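Local coordinates for protein EmGH1 (Erythrobacter marinus, PDB 5Z87) that probably hydrolyses beta-glucosidic bonds as a family 3 glycoside hydrolase, and binds magnesium, at residues G328-A333 with Y352-Q357; L438-N443 with N562-A567; D705-Y710 with Q739-E744; T628-R631 with Q635-G638. One frame throughout, in Å; residues are numbered along the deposited sequence.

Contact 1: residues G328-A333 with Y352-Q357; sequences GSEAEA and YLMLPQ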
loop_
_atom_site.group_PDB
_atom_site.type_symbol
_atom_site.label_atom_id
_atom_site.label_comp_id
_atom_site.label_asym_id
_atom_site.label_seq_id
_atom_site.Cartn_x
_atom_site.Cartn_y
_atom_site.Cartn_z
ATOM N N GLY A 328 -1.521 -28.907 0.030
ATOM C CA GLY A 328 -1.164 -29.723 1.174
ATOM C C GLY A 328 0.101 -30.529 0.997
ATOM O O GLY A 328 0.671 -30.994 1.990
ATOM N N SER A 329 0.570 -30.684 -0.236
ATOM C CA SER A 329 1.764 -31.476 -0.483
ATOM C C SER A 329 2.338 -31.057 -1.826
ATOM O O SER A 329 1.715 -30.316 -2.584
ATOM C CB SER A 329 1.438 -32.970 -0.480
ATOM O OG SER A 329 0.456 -33.238 -1.469
ATOM N N GLU A 330 3.523 -31.582 -2.133
ATOM C CA GLU A 330 4.112 -31.327 -3.445
ATOM C C GLU A 330 3.280 -31.948 -4.562
ATOM O O GLU A 330 3.068 -31.317 -5.606
ATOM C CB GLU A 330 5.546 -31.836 -3.475
ATOM C CG GLU A 330 6.398 -31.235 -2.382
ATOM C CD GLU A 330 7.867 -31.563 -2.569
ATOM O OE1 GLU A 330 8.171 -32.730 -2.889
ATOM O OE2 GLU A 330 8.714 -30.653 -2.410
ATOM N N ALA A 331 2.771 -33.165 -4.352
ATOM C CA ALA A 331 1.879 -33.778 -5.338
ATOM C C ALA A 331 0.628 -32.940 -5.560
ATOM O O ALA A 331 0.178 -32.777 -6.705
ATOM C CB ALA A 331 1.487 -35.190 -4.898
ATOM N N GLU A 332 0.031 -32.420 -4.473
ATOM C CA GLU A 332 -1.121 -31.542 -4.641
ATOM C C GLU A 332 -0.739 -30.246 -5.345
ATOM O O GLU A 332 -1.545 -29.696 -6.100
ATOM C CB GLU A 332 -1.789 -31.234 -3.293
ATOM C CG GLU A 332 -2.976 -30.277 -3.474
ATOM C CD GLU A 332 -3.904 -30.135 -2.258
ATOM O OE1 GLU A 332 -3.415 -30.009 -1.114
ATOM O OE2 GLU A 332 -5.141 -30.127 -2.463
ATOM N N ALA A 333 0.488 -29.755 -5.136
ATOM C CA ALA A 333 0.923 -28.532 -5.814
ATOM C C ALA A 333 1.023 -28.744 -7.321
ATOM O O ALA A 333 0.543 -27.916 -8.111
ATOM C CB ALA A 333 2.270 -28.059 -5.251
ATOM N N TYR A 352 6.470 -31.435 -11.152
ATOM C CA TYR A 352 5.861 -32.033 -12.337
ATOM C C TYR A 352 6.451 -33.396 -12.683
ATOM O O TYR A 352 5.863 -34.108 -13.499
ATOM C CB TYR A 352 5.993 -31.118 -13.551
ATOM C CG TYR A 352 4.871 -30.124 -13.692
ATOM C CD1 TYR A 352 4.021 -29.847 -12.622
ATOM C CD2 TYR A 352 4.667 -29.448 -14.890
ATOM C CE1 TYR A 352 2.972 -28.918 -12.746
ATOM C CE2 TYR A 352 3.625 -28.512 -15.030
ATOM C CZ TYR A 352 2.783 -28.259 -13.950
ATOM O OH TYR A 352 1.770 -27.345 -14.087
ATOM N N LEU A 353 7.583 -33.776 -12.087
ATOM C CA LEU A 353 8.100 -35.120 -12.293
ATOM C C LEU A 353 7.154 -36.177 -11.728
ATOM O O LEU A 353 7.232 -37.341 -12.131
ATOM C CB LEU A 353 9.493 -35.258 -11.675
ATOM C CG LEU A 353 10.692 -34.773 -12.516
ATOM C CD1 LEU A 353 10.534 -33.351 -13.001
ATOM C CD2 LEU A 353 12.011 -34.897 -11.763
ATOM N N MET A 354 6.245 -35.793 -10.828
ATOM C CA MET A 354 5.244 -36.705 -10.285
ATOM C C MET A 354 4.042 -36.887 -11.202
ATOM O O MET A 354 3.202 -37.746 -10.921
ATOM C CB MET A 354 4.740 -36.207 -8.917
ATOM C CG MET A 354 5.805 -36.090 -7.833
ATOM S SD MET A 354 5.170 -35.275 -6.339
ATOM C CE MET A 354 6.688 -35.084 -5.403
ATOM N N LEU A 355 3.922 -36.098 -12.272
ATOM C CA LEU A 355 2.707 -36.140 -13.085
ATOM C C LEU A 355 2.409 -37.522 -13.671
ATOM O O LEU A 355 1.242 -37.951 -13.605
ATOM C CB LEU A 355 2.792 -35.081 -14.185
ATOM C CG LEU A 355 2.752 -33.619 -13.760
ATOM C CD1 LEU A 355 2.747 -32.729 -15.002
ATOM C CD2 LEU A 355 1.538 -33.339 -12.882
ATOM N N PRO A 356 3.370 -38.259 -14.255
ATOM C CA PRO A 356 3.014 -39.590 -14.799
ATOM C C PRO A 356 2.486 -40.543 -13.740
ATOM O O PRO A 356 1.439 -41.167 -13.941
ATOM C CB PRO A 356 4.333 -40.090 -15.419
ATOM C CG PRO A 356 5.139 -38.856 -15.666
ATOM C CD PRO A 356 4.776 -37.908 -14.549
ATOM N N GLN A 357 3.167 -40.657 -12.602
ATOM C CA GLN A 357 2.673 -41.560 -11.567
ATOM C C GLN A 357 1.327 -41.108 -11.013
ATOM O O GLN A 357 0.513 -41.955 -10.618
ATOM C CB GLN A 357 3.695 -41.698 -10.440
ATOM C CG GLN A 357 3.529 -42.985 -9.617
ATOM C CD GLN A 357 3.243 -44.212 -10.491
ATOM O OE1 GLN A 357 4.053 -44.585 -11.345
ATOM N NE2 GLN A 357 2.072 -44.823 -10.296
#

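Contact 2: residues L438-N443 with N562-A567; sequences LVVGPN and NELAEA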
loop_
_atom_site.group_PDB
_atom_site.type_symbol
_atom_site.label_atom_id
_atom_site.label_comp_id
_atom_site.label_asym_id
_atom_site.label_seq_id
_atom_site.Cartn_x
_atom_site.Cartn_y
_atom_site.Cartn_z
ATOM N N LEU A 438 37.144 17.204 -12.834
ATOM C CA LEU A 438 37.150 16.106 -11.873
ATOM C C LEU A 438 35.919 15.232 -12.096
ATOM O O LEU A 438 34.789 15.729 -12.038
ATOM C CB LEU A 438 37.152 16.631 -10.442
ATOM C CG LEU A 438 36.886 15.572 -9.364
ATOM C CD1 LEU A 438 38.049 14.589 -9.259
ATOM C CD2 LEU A 438 36.596 16.206 -8.019
ATOM N N VAL A 439 36.137 13.947 -12.362
ATOM C CA VAL A 439 35.070 12.954 -12.446
ATOM C C VAL A 439 35.131 12.126 -11.171
ATOM O O VAL A 439 36.128 11.441 -10.922
ATOM C CB VAL A 439 35.216 12.072 -13.698
ATOM C CG1 VAL A 439 34.094 11.044 -13.775
ATOM C CG2 VAL A 439 35.215 12.936 -14.950
ATOM N N VAL A 440 34.075 12.195 -10.356
ATOM C CA VAL A 440 34.109 11.695 -8.985
ATOM C C VAL A 440 32.787 11.022 -8.632
ATOM O O VAL A 440 31.714 11.450 -9.072
ATOM C CB VAL A 440 34.416 12.848 -8.003
ATOM C CG1 VAL A 440 33.541 14.037 -8.337
ATOM C CG2 VAL A 440 34.186 12.424 -6.560
ATOM N N GLY A 441 32.872 9.970 -7.809
ATOM C CA GLY A 441 31.700 9.308 -7.279
ATOM C C GLY A 441 31.745 7.794 -7.385
ATOM O O GLY A 441 32.521 7.215 -8.155
ATOM N N PRO A 442 30.895 7.118 -6.610
ATOM C CA PRO A 442 30.924 5.646 -6.607
ATOM C C PRO A 442 30.598 5.024 -7.957
ATOM O O PRO A 442 31.017 3.889 -8.211
ATOM C CB PRO A 442 29.883 5.275 -5.545
ATOM C CG PRO A 442 28.957 6.460 -5.495
ATOM C CD PRO A 442 29.840 7.658 -5.736
ATOM N N ASN A 443 29.912 5.732 -8.854
ATOM C CA ASN A 443 29.555 5.166 -10.148
ATOM C C ASN A 443 30.293 5.819 -11.310
ATOM O O ASN A 443 29.787 5.837 -12.434
ATOM C CB ASN A 443 28.045 5.248 -10.358
ATOM C CG ASN A 443 27.295 4.372 -9.385
ATOM O OD1 ASN A 443 27.881 3.462 -8.786
ATOM N ND2 ASN A 443 26.006 4.659 -9.187
ATOM N N ASN A 562 25.233 11.972 -0.378
ATOM C CA ASN A 562 24.794 13.354 -0.211
ATOM C C ASN A 562 25.865 14.173 0.490
ATOM O O ASN A 562 26.128 15.315 0.103
ATOM C CB ASN A 562 23.475 13.416 0.565
ATOM C CG ASN A 562 22.297 12.926 -0.255
ATOM O OD1 ASN A 562 22.246 13.124 -1.470
ATOM N ND2 ASN A 562 21.354 12.273 0.403
ATOM N N GLU A 563 26.492 13.596 1.519
ATOM C CA GLU A 563 27.649 14.225 2.147
ATOM C C GLU A 563 28.696 14.596 1.107
ATOM O O GLU A 563 29.149 15.744 1.045
ATOM C CB GLU A 563 28.239 13.291 3.207
ATOM C CG GLU A 563 29.195 13.982 4.161
ATOM C CD GLU A 563 29.567 13.124 5.348
ATOM O OE1 GLU A 563 28.802 12.181 5.668
ATOM O OE2 GLU A 563 30.624 13.400 5.967
ATOM N N LEU A 564 29.065 13.637 0.251
ATOM C CA LEU A 564 30.055 13.918 -0.785
ATOM C C LEU A 564 29.590 15.041 -1.701
ATOM O O LEU A 564 30.374 15.933 -2.054
ATOM C CB LEU A 564 30.340 12.653 -1.599
ATOM C CG LEU A 564 31.065 12.841 -2.936
ATOM C CD1 LEU A 564 32.540 13.257 -2.727
ATOM C CD2 LEU A 564 30.961 11.580 -3.795
ATOM N N ALA A 565 28.312 15.018 -2.091
ATOM C CA ALA A 565 27.814 16.003 -3.041
ATOM C C ALA A 565 27.848 17.404 -2.452
ATOM O O ALA A 565 28.279 18.354 -3.117
ATOM C CB ALA A 565 26.399 15.643 -3.477
ATOM N N GLU A 566 27.396 17.552 -1.208
ATOM C CA GLU A 566 27.419 18.872 -0.588
ATOM C C GLU A 566 28.848 19.363 -0.356
ATOM O O GLU A 566 29.108 20.570 -0.460
ATOM C CB GLU A 566 26.627 18.845 0.718
ATOM C CG GLU A 566 25.199 18.357 0.534
ATOM C CD GLU A 566 24.364 18.529 1.782
ATOM O OE1 GLU A 566 24.256 17.563 2.580
ATOM O OE2 GLU A 566 23.825 19.642 1.964
ATOM N N ALA A 567 29.786 18.452 -0.067
ATOM C CA ALA A 567 31.174 18.862 0.127
ATOM C C ALA A 567 31.751 19.449 -1.149
ATOM O O ALA A 567 32.480 20.446 -1.105
ATOM C CB ALA A 567 32.024 17.687 0.603
#

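Contact 3: residues D705-Y710 with Q739-E744; sequences DVVQLY and QVVQFE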
loop_
_atom_site.group_PDB
_atom_site.type_symbol
_atom_site.label_atom_id
_atom_site.label_comp_id
_atom_site.label_asym_id
_atom_site.label_seq_id
_atom_site.Cartn_x
_atom_site.Cartn_y
_atom_site.Cartn_z
ATOM N N ASP A 705 11.371 16.550 -28.279
ATOM C CA ASP A 705 10.450 16.554 -27.153
ATOM C C ASP A 705 9.461 15.410 -27.351
ATOM O O ASP A 705 9.217 14.960 -28.480
ATOM C CB ASP A 705 9.720 17.906 -27.025
ATOM C CG ASP A 705 9.256 18.199 -25.598
ATOM O OD1 ASP A 705 9.689 17.496 -24.661
ATOM O OD2 ASP A 705 8.461 19.147 -25.409
ATOM N N VAL A 706 8.885 14.940 -26.248
ATOM C CA VAL A 706 7.849 13.913 -26.289
ATOM C C VAL A 706 6.508 14.585 -26.025
ATOM O O VAL A 706 6.208 14.975 -24.893
ATOM C CB VAL A 706 8.120 12.787 -25.289
ATOM C CG1 VAL A 706 7.035 11.734 -25.396
ATOM C CG2 VAL A 706 9.504 12.174 -25.548
ATOM N N VAL A 707 5.708 14.730 -27.081
ATOM C CA VAL A 707 4.347 15.238 -26.974
ATOM C C VAL A 707 3.467 14.167 -26.343
ATOM O O VAL A 707 3.462 13.014 -26.791
ATOM C CB VAL A 707 3.847 15.634 -28.369
ATOM C CG1 VAL A 707 2.378 15.989 -28.362
ATOM C CG2 VAL A 707 4.684 16.785 -28.907
ATOM N N GLN A 708 2.716 14.530 -25.296
ATOM C CA GLN A 708 2.001 13.553 -24.476
ATOM C C GLN A 708 0.509 13.857 -24.434
ATOM O O GLN A 708 0.103 14.991 -24.154
ATOM C CB GLN A 708 2.585 13.511 -23.058
ATOM C CG GLN A 708 4.055 13.118 -23.048
ATOM C CD GLN A 708 4.753 13.335 -21.712
ATOM O OE1 GLN A 708 4.166 13.174 -20.632
ATOM N NE2 GLN A 708 6.020 13.708 -21.782
ATOM N N LEU A 709 -0.305 12.831 -24.688
ATOM C CA LEU A 709 -1.761 12.938 -24.696
ATOM C C LEU A 709 -2.355 12.160 -23.520
ATOM O O LEU A 709 -1.932 11.038 -23.233
ATOM C CB LEU A 709 -2.327 12.417 -26.019
ATOM C CG LEU A 709 -3.822 12.651 -26.307
ATOM C CD1 LEU A 709 -4.083 14.089 -26.721
ATOM C CD2 LEU A 709 -4.303 11.705 -27.388
ATOM N N TYR A 710 -3.331 12.767 -22.836
ATOM C CA TYR A 710 -3.998 12.177 -21.680
ATOM C C TYR A 710 -5.492 12.425 -21.790
ATOM O O TYR A 710 -5.941 13.352 -22.474
ATOM C CB TYR A 710 -3.516 12.778 -20.348
ATOM C CG TYR A 710 -2.041 12.676 -20.067
ATOM C CD1 TYR A 710 -1.136 13.556 -20.658
ATOM C CD2 TYR A 710 -1.546 11.725 -19.166
ATOM C CE1 TYR A 710 0.245 13.466 -20.377
ATOM C CE2 TYR A 710 -0.182 11.634 -18.878
ATOM C CZ TYR A 710 0.709 12.512 -19.492
ATOM O OH TYR A 710 2.059 12.427 -19.224
ATOM N N GLN A 739 5.644 21.546 -35.614
ATOM C CA GLN A 739 4.966 20.355 -36.101
ATOM C C GLN A 739 3.601 20.214 -35.442
ATOM O O GLN A 739 3.420 20.544 -34.264
ATOM C CB GLN A 739 5.793 19.095 -35.865
ATOM C CG GLN A 739 6.902 18.905 -36.890
ATOM C CD GLN A 739 7.719 17.656 -36.630
ATOM O OE1 GLN A 739 7.209 16.672 -36.091
ATOM N NE2 GLN A 739 8.999 17.693 -37.002
ATOM N N VAL A 740 2.645 19.732 -36.223
ATOM C CA VAL A 740 1.297 19.455 -35.755
ATOM C C VAL A 740 1.211 17.938 -35.602
ATOM O O VAL A 740 1.035 17.207 -36.585
ATOM C CB VAL A 740 0.249 20.018 -36.719
ATOM C CG1 VAL A 740 -1.163 19.770 -36.211
ATOM C CG2 VAL A 740 0.480 21.521 -36.945
ATOM N N VAL A 741 1.391 17.452 -34.368
ATOM C CA VAL A 741 1.342 16.020 -34.083
ATOM C C VAL A 741 -0.102 15.545 -34.123
ATOM O O VAL A 741 -1.004 16.199 -33.588
ATOM C CB VAL A 741 1.989 15.718 -32.725
ATOM C CG1 VAL A 741 1.869 14.248 -32.395
ATOM C CG2 VAL A 741 3.434 16.113 -32.756
ATOM N N GLN A 742 -0.337 14.410 -34.777
ATOM C CA GLN A 742 -1.679 13.867 -34.937
ATOM C C GLN A 742 -1.835 12.639 -34.052
ATOM O O GLN A 742 -0.971 11.757 -34.050
ATOM C CB GLN A 742 -1.951 13.512 -36.401
ATOM C CG GLN A 742 -1.878 14.712 -37.342
ATOM C CD GLN A 742 -3.135 15.560 -37.292
ATOM O OE1 GLN A 742 -4.187 15.109 -36.838
ATOM N NE2 GLN A 742 -3.035 16.795 -37.762
ATOM N N PHE A 743 -2.923 12.596 -33.288
ATOM C CA PHE A 743 -3.308 11.419 -32.523
ATOM C C PHE A 743 -4.702 10.968 -32.941
ATOM O O PHE A 743 -5.512 11.748 -33.460
ATOM C CB PHE A 743 -3.310 11.695 -31.011
ATOM C CG PHE A 743 -1.980 12.110 -30.453
ATOM C CD1 PHE A 743 -1.036 11.163 -30.114
ATOM C CD2 PHE A 743 -1.692 13.444 -30.233
ATOM C CE1 PHE A 743 0.193 11.537 -29.579
ATOM C CE2 PHE A 743 -0.473 13.823 -29.702
ATOM C CZ PHE A 743 0.471 12.864 -29.374
ATOM N N GLU A 744 -5.008 9.707 -32.671
ATOM C CA GLU A 744 -6.368 9.228 -32.888
ATOM C C GLU A 744 -6.790 8.388 -31.696
ATOM O O GLU A 744 -6.063 7.478 -31.284
ATOM C CB GLU A 744 -6.491 8.423 -34.193
ATOM C CG GLU A 744 -7.941 8.313 -34.682
ATOM C CD GLU A 744 -8.086 7.664 -36.056
ATOM O OE1 GLU A 744 -8.454 6.475 -36.111
ATOM O OE2 GLU A 744 -7.849 8.345 -37.079
#

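Contact 4: residues T628-R631 with Q635-G638; sequences TIVR and QLPG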
loop_
_atom_site.group_PDB
_atom_site.type_symbol
_atom_site.label_atom_id
_atom_site.label_comp_id
_atom_site.label_asym_id
_atom_site.label_seq_id
_atom_site.Cartn_x
_atom_site.Cartn_y
_atom_site.Cartn_z
ATOM N N THR A 628 6.628 8.476 -11.793
ATOM C CA THR A 628 6.606 9.658 -10.946
ATOM C C THR A 628 7.692 9.497 -9.893
ATOM O O THR A 628 7.891 8.402 -9.367
ATOM C CB THR A 628 5.237 9.833 -10.280
ATOM O OG1 THR A 628 4.267 10.146 -11.276
ATOM C CG2 THR A 628 5.259 10.968 -9.245
ATOM N N ILE A 629 8.413 10.575 -9.597
ATOM C CA ILE A 629 9.395 10.543 -8.515
ATOM C C ILE A 629 8.797 11.271 -7.315
ATOM O O ILE A 629 8.649 12.499 -7.337
ATOM C CB ILE A 629 10.734 11.166 -8.928
ATOM C CG1 ILE A 629 11.323 10.442 -10.156
ATOM C CG2 ILE A 629 11.685 11.122 -7.741
ATOM C CD1 ILE A 629 11.630 8.964 -9.902
ATOM N N VAL A 630 8.437 10.525 -6.265
ATOM C CA VAL A 630 7.889 11.153 -5.065
ATOM C C VAL A 630 9.026 11.771 -4.265
ATOM O O VAL A 630 10.194 11.413 -4.422
ATOM C CB VAL A 630 7.088 10.156 -4.209
ATOM C CG1 VAL A 630 5.912 9.575 -5.013
ATOM C CG2 VAL A 630 7.997 9.041 -3.706
ATOM N N ARG A 631 8.677 12.718 -3.391
ATOM C CA ARG A 631 9.705 13.377 -2.588
ATOM C C ARG A 631 10.318 12.426 -1.568
ATOM O O ARG A 631 11.522 12.482 -1.296
ATOM C CB ARG A 631 9.116 14.607 -1.895
ATOM C CG ARG A 631 9.090 15.788 -2.809
ATOM C CD ARG A 631 8.258 16.954 -2.314
ATOM N NE ARG A 631 7.975 17.781 -3.481
ATOM C CZ ARG A 631 8.823 18.666 -3.987
ATOM N NH1 ARG A 631 9.988 18.873 -3.389
ATOM N NH2 ARG A 631 8.503 19.340 -5.086
ATOM N N GLN A 635 5.371 9.083 1.183
ATOM C CA GLN A 635 4.268 9.555 0.358
ATOM C C GLN A 635 3.815 8.525 -0.679
ATOM O O GLN A 635 2.986 8.851 -1.536
ATOM C CB GLN A 635 4.669 10.870 -0.330
ATOM C CG GLN A 635 5.361 11.850 0.623
ATOM C CD GLN A 635 5.422 13.264 0.102
ATOM O OE1 GLN A 635 5.295 13.506 -1.095
ATOM N NE2 GLN A 635 5.583 14.216 1.005
ATOM N N LEU A 636 4.340 7.297 -0.631
ATOM C CA LEU A 636 3.915 6.282 -1.589
ATOM C C LEU A 636 2.482 5.830 -1.282
ATOM O O LEU A 636 2.097 5.709 -0.113
ATOM C CB LEU A 636 4.866 5.090 -1.555
ATOM C CG LEU A 636 6.283 5.345 -2.068
ATOM C CD1 LEU A 636 7.141 4.106 -1.920
ATOM C CD2 LEU A 636 6.256 5.786 -3.518
ATOM N N PRO A 637 1.665 5.558 -2.306
ATOM C CA PRO A 637 2.015 5.620 -3.730
ATOM C C PRO A 637 1.881 7.001 -4.307
ATOM O O PRO A 637 1.054 7.779 -3.805
ATOM C CB PRO A 637 1.000 4.671 -4.388
ATOM C CG PRO A 637 -0.154 4.696 -3.508
ATOM C CD PRO A 637 0.350 4.932 -2.091
ATOM N N GLY A 638 2.655 7.278 -5.364
ATOM C CA GLY A 638 2.581 8.554 -6.036
ATOM C C GLY A 638 2.371 8.519 -7.537
ATOM O O GLY A 638 2.466 9.564 -8.184
HETATM O O HOH W 1 5.867 13.581 -3.533
#

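Contact 1: residues G328-A333 with Y352-Q357
Met354 reaches across to Ala331 and Glu330, and its side chain makes every close approach. CB sets out toward the helix that opens at Glu330, with CG turned anti to the carbonyl carbon (chi1 -61°). CB and CG merely span the distance, since the first atom to touch is SD. The sulfur rests on the backbone of the first turn, 3.8 Å from Ala331 CA, and also meets the methyl, with SD to Ala331 CB at 4.0 Å. The chain stays extended to its end, so CE carries on past Ala331 to Glu330 and lies 3.9 Å from Glu330 CB. CE also comes within 3.7 Å of Glu330 OE1, a plain van der Waals approach; the other carboxylate oxygen, OE2, forms a salt bridge with Arg318. Shortening Met354 to an alanine would probably uncover Ala331 on this side and open a gap beside the aliphatic part of Glu330. The turn under the sulfur is itself capped: Ser329, at the N-cap, accepts from Glu332 N through OG at 3.1 Å. Deeper in, Tyr352 and Leu355 pack on Ala334 and Leu338 of the same helix. The contact thus joins the N-terminal end of helix 330-340 to the residues leading into helix 355-360, near-surface packing between consecutive helices of the TIM-barrel-type N-terminal domain of family 3 enzymes.

Contact 2: residues L438-N443 with N562-A567
Leu564 projects from its helix over Val440 and Gly441, straddling the point where strand 436-440 gives way to a loop. Its two methyls divide the work. CD1 meets the side chain of Val440, with CD1 to Val440 CG2 at 4.3 Å, while CD2 lies against bare backbone, 4.2 Å from Gly441 CA. A first torsion that puts CG opposite the backbone N (chi1 165°) carries the side chain out from the helix, and chi2 of 70° then sets the two methyls, one on Val440 and one on Gly441. Val440 answers from the strand: its side chain points toward the helix, and CG2 is the branch that makes the approach. Both are loose van der Waals contacts. Gly441 matters for its backbone angles: with phi at 133°, a side chain would run into the carbonyl O of Val440, and Pro442 CD would crowd it as well. The strand gives way to loop at Gly441, and Leu564 CD2 lies over its CA.

Strand 527-533 lies beside strand 436-440 in the sheet, joined to it by backbone hydrogen bonds such as those of Val440 with Val529. Leu564 also touches Leu532 of that strand and Ile515 of helix 508-522, so it sits within a buried apolar cluster. Helix 561-569 is the connection of a beta-alpha-beta crossover from strand 527-533 to the parallel strand 574-580. Here it reaches past its own two strands to pack on the end of the neighbouring parallel strand 436-440, helix-on-sheet packing on the mixed sheet of the alpha/beta C-terminal domain of family 3 enzymes.

Contact 3: residues D705-Y710 with Q739-E744
Leu709 packs its CB over the face of the Phe743 ring: this aliphatic carbon stands above the ring centre, 4.2 Å from the centroid and only 3° off the ring normal, a clear CH-pi contact. The two side chains run antiparallel alongside each other, bringing Leu709 CD2 to 3.8 Å from Phe743 CB. For the ring, CG anti to the carbonyl carbon (chi1 -60°) aims CZ at Val707. There the valine methyl arrives in the ring plane, at the edge, with Val707 CG1 3.8 Å from Phe743 CZ. Val707 uses both branches: with CG1 opposite its own backbone N, CG2 is left to meet Val741 CG2 tip to tip at 4.1 Å. These strands belong to different sheets, 703-713 to one and 738-745 to the other. The axes of the two short segments approach to 9.4 Å and their directions differ by 37°; the four side chains fill the space between the two sheets of the fibronectin type III-like sandwich. A serine at Phe743 would probably leave Leu709 without its ring partner and open a gap beside Val707. On the other side of strand 703-713, Gln708 turns away from Phe743; its OE1 accepts from Tyr710 OH at 2.6 Å, in the carbonyl plane, while its NE2 donates to Gly663 O in a neighbouring loop.

Contact 4: residues T628-R631 with Q635-G638
Val630 is gripped on two sides by the returning chain: CG2 lies 3.7 Å from Leu636 CD2, the side chains crossing at about a right angle, and CG1 presses on backbone, 3.6 Å from Gly638 CA. With chi1 at -60°, CG1 lies anti to the carbonyl carbon and is brought onto Gly638, while CG2, wedged between N and C, turns to Leu636. Any CB on Gly638 would collide with CG1. Beside it, Thr628 CG2 touches Gly638 O at 3.3 Å. At the other end a water joins the segments, accepting from Arg631 N at 2.9 Å and donating to Gln635 OE1. The next shell fixes these groups. Gln635 NE2 donates to Asp655 O and to Asp553 of the second subunit, Arg631 NE to Thr657 O, and Ser586 OG bonds to Val630 O. A cis peptide precedes Pro637, and Arg189 and Arg245 of the second subunit bind the carbonyls of Leu636 and Pro637. The chemistry thus splits the turn: methyl groups and backbone make the direct contact, without direct hydrogen bonds between the segments, whereas the Gln635 amide, the Arg631 guanidinium and backbone carbonyls tie it to its surroundings and to the dimer partner.

In the fold
From the N terminus the contacts come in series: each closes before the next opens, and none nests or crosses. Contact 1 closes a loop of 18 residues within the N-terminal, TIM-barrel-type domain. Contact 2 spans 118 residues of the C-terminal family 3 domain and so makes the longest closure. Contact 4 follows in the same domain as a tight return over three residues, its centre about 25 Å from that of contact 2, and lies at the subunit interface. Contact 3 comes last, joining the two sheets of the fibronectin type III-like domain. Contact 1 is on the opposite side of the chain's centre from contacts 2 and 3; contacts 3 and 4 approach to about 9 Å between nearest atoms.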